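PDB 6M4C: C. albicans actin interacting protein Aip5 from Candida albicans SC5314, which interacts with actin and probably promotes its nucleation together with the polarisome complex during filamentous growth. Local coordinates for residues 30-35 with 42-47. Sequence-based numbering, arbitrary orientation.
Sequences NLAAIL and FEYRDL
Phe-42 lies against one side of helix 22-36, meeting Ala-32 and Leu-35, one helical turn apart. The far end of its ring touches Ala-32, with CZ 3.2 Å from Ala-32 CB. The near end rests on Leu-35. CD2 of Phe-42 is 3.9 Å from Leu-35 CB, and the Leu-35 methyl CD1 lies 3.9 Å from Phe-42 CG. Both helix residues approach the ring obliquely. CB of Phe-42 points at the helix; with chi1 at 74°, CG is flanked by both N and C of its backbone, and from there the ring reaches Ala-32. Tyr-44 adds a smaller contact: its OH lies 3.7 Å from Ala-32 CB and makes a weak hydrogen bond to Ser-28 O, one turn earlier. The edge of the Phe-42 ring sits over one face of the Tyr-44 ring near its rim, with CE1 3.6 Å above that plane and the planes steeply inclined. No hydrogen bond joins the segments; the contact is chiefly apolar and buried. Ile-14 of the adjacent parallel strand touches both aromatic side chains, and Val-69 touches Leu-35. Phe-42 leads into strand 43-46 and, with Tyr-44, packs against the helix of the beta-alpha-beta unit 12-16, 22-36, 43-46, consistent with a thioredoxin-like fold.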
ATOM      1  N   ASN A  30      12.682  -5.961   2.182  1.00 99.04           N
ATOM      2  CA  ASN A  30      13.955  -5.920   1.485  1.00 87.57           C
ATOM      3  C   ASN A  30      13.854  -5.071   0.229  1.00 89.11           C
ATOM      4  O   ASN A  30      14.732  -4.257  -0.057  1.00105.97           O
ATOM      5  CB  ASN A  30      14.388  -7.324   1.087  1.00 91.50           C
ATOM      6  CG  ASN A  30      14.740  -8.164   2.292  1.00110.01           C
ATOM      7  OD1 ASN A  30      14.949  -7.636   3.384  1.00121.33           O
ATOM      8  ND2 ASN A  30      14.811  -9.472   2.104  1.00118.64           N
ATOM      9  N   LEU A  31      12.766  -5.269  -0.513  1.00 79.21           N
ATOM     10  CA  LEU A  31      12.539  -4.492  -1.722  1.00 89.73           C
ATOM     11  C   LEU A  31      12.306  -3.008  -1.402  1.00 93.75           C
ATOM     12  O   LEU A  31      12.747  -2.133  -2.153  1.00 89.99           O
ATOM     13  CB  LEU A  31      11.373  -5.127  -2.491  1.00 77.50           C
ATOM     14  CG  LEU A  31      11.196  -4.686  -3.940  1.00 82.07           C
ATOM     15  CD1 LEU A  31      12.403  -5.057  -4.789  1.00 79.42           C
ATOM     16  CD2 LEU A  31       9.950  -5.335  -4.514  1.00 98.97           C
ATOM     17  N   ALA A  32      11.610  -2.720  -0.290  1.00 89.05           N
ATOM     18  CA  ALA A  32      11.330  -1.342   0.078  1.00 76.67           C
ATOM     19  C   ALA A  32      12.628  -0.664   0.504  1.00 81.20           C
ATOM     20  O   ALA A  32      12.850   0.508   0.201  1.00 82.06           O
ATOM     21  CB  ALA A  32      10.300  -1.289   1.168  1.00 64.73           C
ATOM     22  N   ALA A  33      13.481  -1.424   1.203  1.00 80.07           N
ATOM     23  CA  ALA A  33      14.753  -0.912   1.695  1.00 79.48           C
ATOM     24  C   ALA A  33      15.607  -0.449   0.515  1.00 85.28           C
ATOM     25  O   ALA A  33      16.179   0.639   0.532  1.00 84.60           O
ATOM     26  CB  ALA A  33      15.434  -1.990   2.493  1.00 62.68           C
ATOM     27  N   ILE A  34      15.660  -1.274  -0.538  1.00 86.07           N
ATOM     28  CA  ILE A  34      16.384  -0.880  -1.729  1.00 77.19           C
ATOM     29  C   ILE A  34      15.768   0.387  -2.312  1.00 77.32           C
ATOM     30  O   ILE A  34      16.487   1.242  -2.815  1.00 78.14           O
ATOM     31  CB  ILE A  34      16.356  -1.994  -2.784  1.00 83.19           C
ATOM     32  CG1 ILE A  34      17.126  -3.240  -2.352  1.00 77.53           C
ATOM     33  CG2 ILE A  34      16.851  -1.432  -4.109  1.00 82.37           C
ATOM     34  CD1 ILE A  34      17.202  -4.307  -3.418  1.00 81.21           C
ATOM     35  N   LEU A  35      14.432   0.462  -2.341  1.00 75.19           N
ATOM     36  CA  LEU A  35      13.821   1.571  -3.051  1.00 77.58           C
ATOM     37  C   LEU A  35      14.111   2.856  -2.289  1.00 86.28           C
ATOM     38  O   LEU A  35      14.400   3.897  -2.894  1.00 79.89           O
ATOM     39  CB  LEU A  35      12.322   1.332  -3.271  1.00 72.50           C
ATOM     40  CG  LEU A  35      11.949   0.365  -4.404  1.00 83.38           C
ATOM     41  CD1 LEU A  35      10.484   0.508  -4.777  1.00 75.36           C
ATOM     42  CD2 LEU A  35      12.800   0.573  -5.656  1.00 77.52           C
ATOM     43  N   PHE A  42       7.466   5.230  -3.201  1.00 90.14           N
ATOM     44  CA  PHE A  42       6.617   4.152  -3.698  1.00 82.60           C
ATOM     45  C   PHE A  42       5.368   3.902  -2.836  1.00 79.16           C
ATOM     46  O   PHE A  42       5.358   4.153  -1.638  1.00103.15           O
ATOM     47  CB  PHE A  42       7.465   2.887  -3.816  1.00 75.44           C
ATOM     48  CG  PHE A  42       7.787   2.240  -2.500  1.00 69.79           C
ATOM     49  CD1 PHE A  42       6.923   1.316  -1.942  1.00 65.13           C
ATOM     50  CD2 PHE A  42       8.955   2.542  -1.822  1.00 82.18           C
ATOM     51  CE1 PHE A  42       7.230   0.690  -0.740  1.00 71.68           C
ATOM     52  CE2 PHE A  42       9.248   1.931  -0.607  1.00 91.61           C
ATOM     53  CZ  PHE A  42       8.379   1.012  -0.059  1.00 72.69           C
ATOM     54  N   GLU A  43       4.297   3.390  -3.455  1.00 87.92           N
ATOM     55  CA  GLU A  43       3.123   2.915  -2.736  1.00 79.03           C
ATOM     56  C   GLU A  43       2.999   1.416  -2.982  1.00 80.39           C
ATOM     57  O   GLU A  43       3.318   0.959  -4.076  1.00 98.46           O
ATOM     58  CB  GLU A  43       1.834   3.566  -3.243  1.00 77.48           C
ATOM     59  CG  GLU A  43       1.674   5.054  -3.003  1.00 86.87           C
ATOM     60  CD  GLU A  43       0.459   5.670  -3.690  1.00105.10           C
ATOM     61  OE1 GLU A  43      -0.574   4.971  -3.795  1.00124.60           O
ATOM     62  OE2 GLU A  43       0.534   6.850  -4.119  1.00114.13           O
ATOM     63  N   TYR A  44       2.528   0.672  -1.966  1.00 84.03           N
ATOM     64  CA  TYR A  44       2.205  -0.745  -2.078  1.00 82.73           C
ATOM     65  C   TYR A  44       0.853  -0.947  -2.771  1.00 89.86           C
ATOM     66  O   TYR A  44      -0.024  -0.080  -2.725  1.00 85.88           O
ATOM     67  CB  TYR A  44       2.130  -1.377  -0.695  1.00 74.07           C
ATOM     68  CG  TYR A  44       3.447  -1.760  -0.081  1.00 78.25           C
ATOM     69  CD1 TYR A  44       4.092  -2.921  -0.460  1.00 83.38           C
ATOM     70  CD2 TYR A  44       4.022  -1.002   0.926  1.00 81.60           C
ATOM     71  CE1 TYR A  44       5.285  -3.314   0.125  1.00 91.61           C
ATOM     72  CE2 TYR A  44       5.232  -1.361   1.505  1.00 71.94           C
ATOM     73  CZ  TYR A  44       5.859  -2.533   1.113  1.00 93.89           C
ATOM     74  OH  TYR A  44       7.032  -2.949   1.683  1.00 93.87           O
ATOM     75  N   ARG A  45       0.717  -2.084  -3.471  1.00 97.86           N
ATOM     76  CA  ARG A  45      -0.539  -2.535  -4.064  1.00 81.43           C
ATOM     77  C   ARG A  45      -0.717  -3.989  -3.650  1.00 84.94           C
ATOM     78  O   ARG A  45       0.241  -4.763  -3.757  1.00 80.34           O
ATOM     79  CB  ARG A  45      -0.524  -2.431  -5.594  1.00 71.07           C
ATOM     80  CG  ARG A  45      -0.493  -1.010  -6.130  1.00 66.54           C
ATOM     81  CD  ARG A  45      -1.889  -0.468  -6.286  1.00 91.18           C
ATOM     82  NE  ARG A  45      -1.838   0.527  -7.339  1.00122.88           N
ATOM     83  CZ  ARG A  45      -1.849   0.241  -8.637  1.00137.96           C
ATOM     84  NH1 ARG A  45      -1.960  -1.015  -9.030  1.00127.16           N
ATOM     85  NH2 ARG A  45      -1.782   1.209  -9.536  1.00158.00           N
ATOM     86  N   ASP A  46      -1.908  -4.316  -3.114  1.00 79.52           N
ATOM     87  CA  ASP A  46      -2.234  -5.660  -2.664  1.00 92.82           C
ATOM     88  C   ASP A  46      -2.988  -6.381  -3.779  1.00106.96           C
ATOM     89  O   ASP A  46      -3.896  -5.824  -4.388  1.00 94.72           O
ATOM     90  CB  ASP A  46      -3.056  -5.619  -1.379  1.00 98.42           C
ATOM     91  CG  ASP A  46      -3.092  -6.904  -0.562  1.00111.86           C
ATOM     92  OD1 ASP A  46      -2.021  -7.538  -0.386  1.00 91.08           O
ATOM     93  OD2 ASP A  46      -4.194  -7.232  -0.049  1.00125.14           O
ATOM     94  N   LEU A  47      -2.604  -7.632  -4.044  1.00113.16           N
ATOM     95  CA  LEU A  47      -3.216  -8.387  -5.124  1.00122.47           C
ATOM     96  C   LEU A  47      -4.387  -9.202  -4.580  1.00118.79           C
ATOM     97  O   LEU A  47      -4.938 -10.052  -5.275  1.00158.11           O
ATOM     98  CB  LEU A  47      -2.146  -9.285  -5.758  1.00112.68           C
ATOM     99  CG  LEU A  47      -1.543  -8.768  -7.060  1.00107.62           C
ATOM    100  CD1 LEU A  47      -0.967  -7.372  -6.867  1.00110.48           C
ATOM    101  CD2 LEU A  47      -0.492  -9.727  -7.581  1.00 82.31           C
TER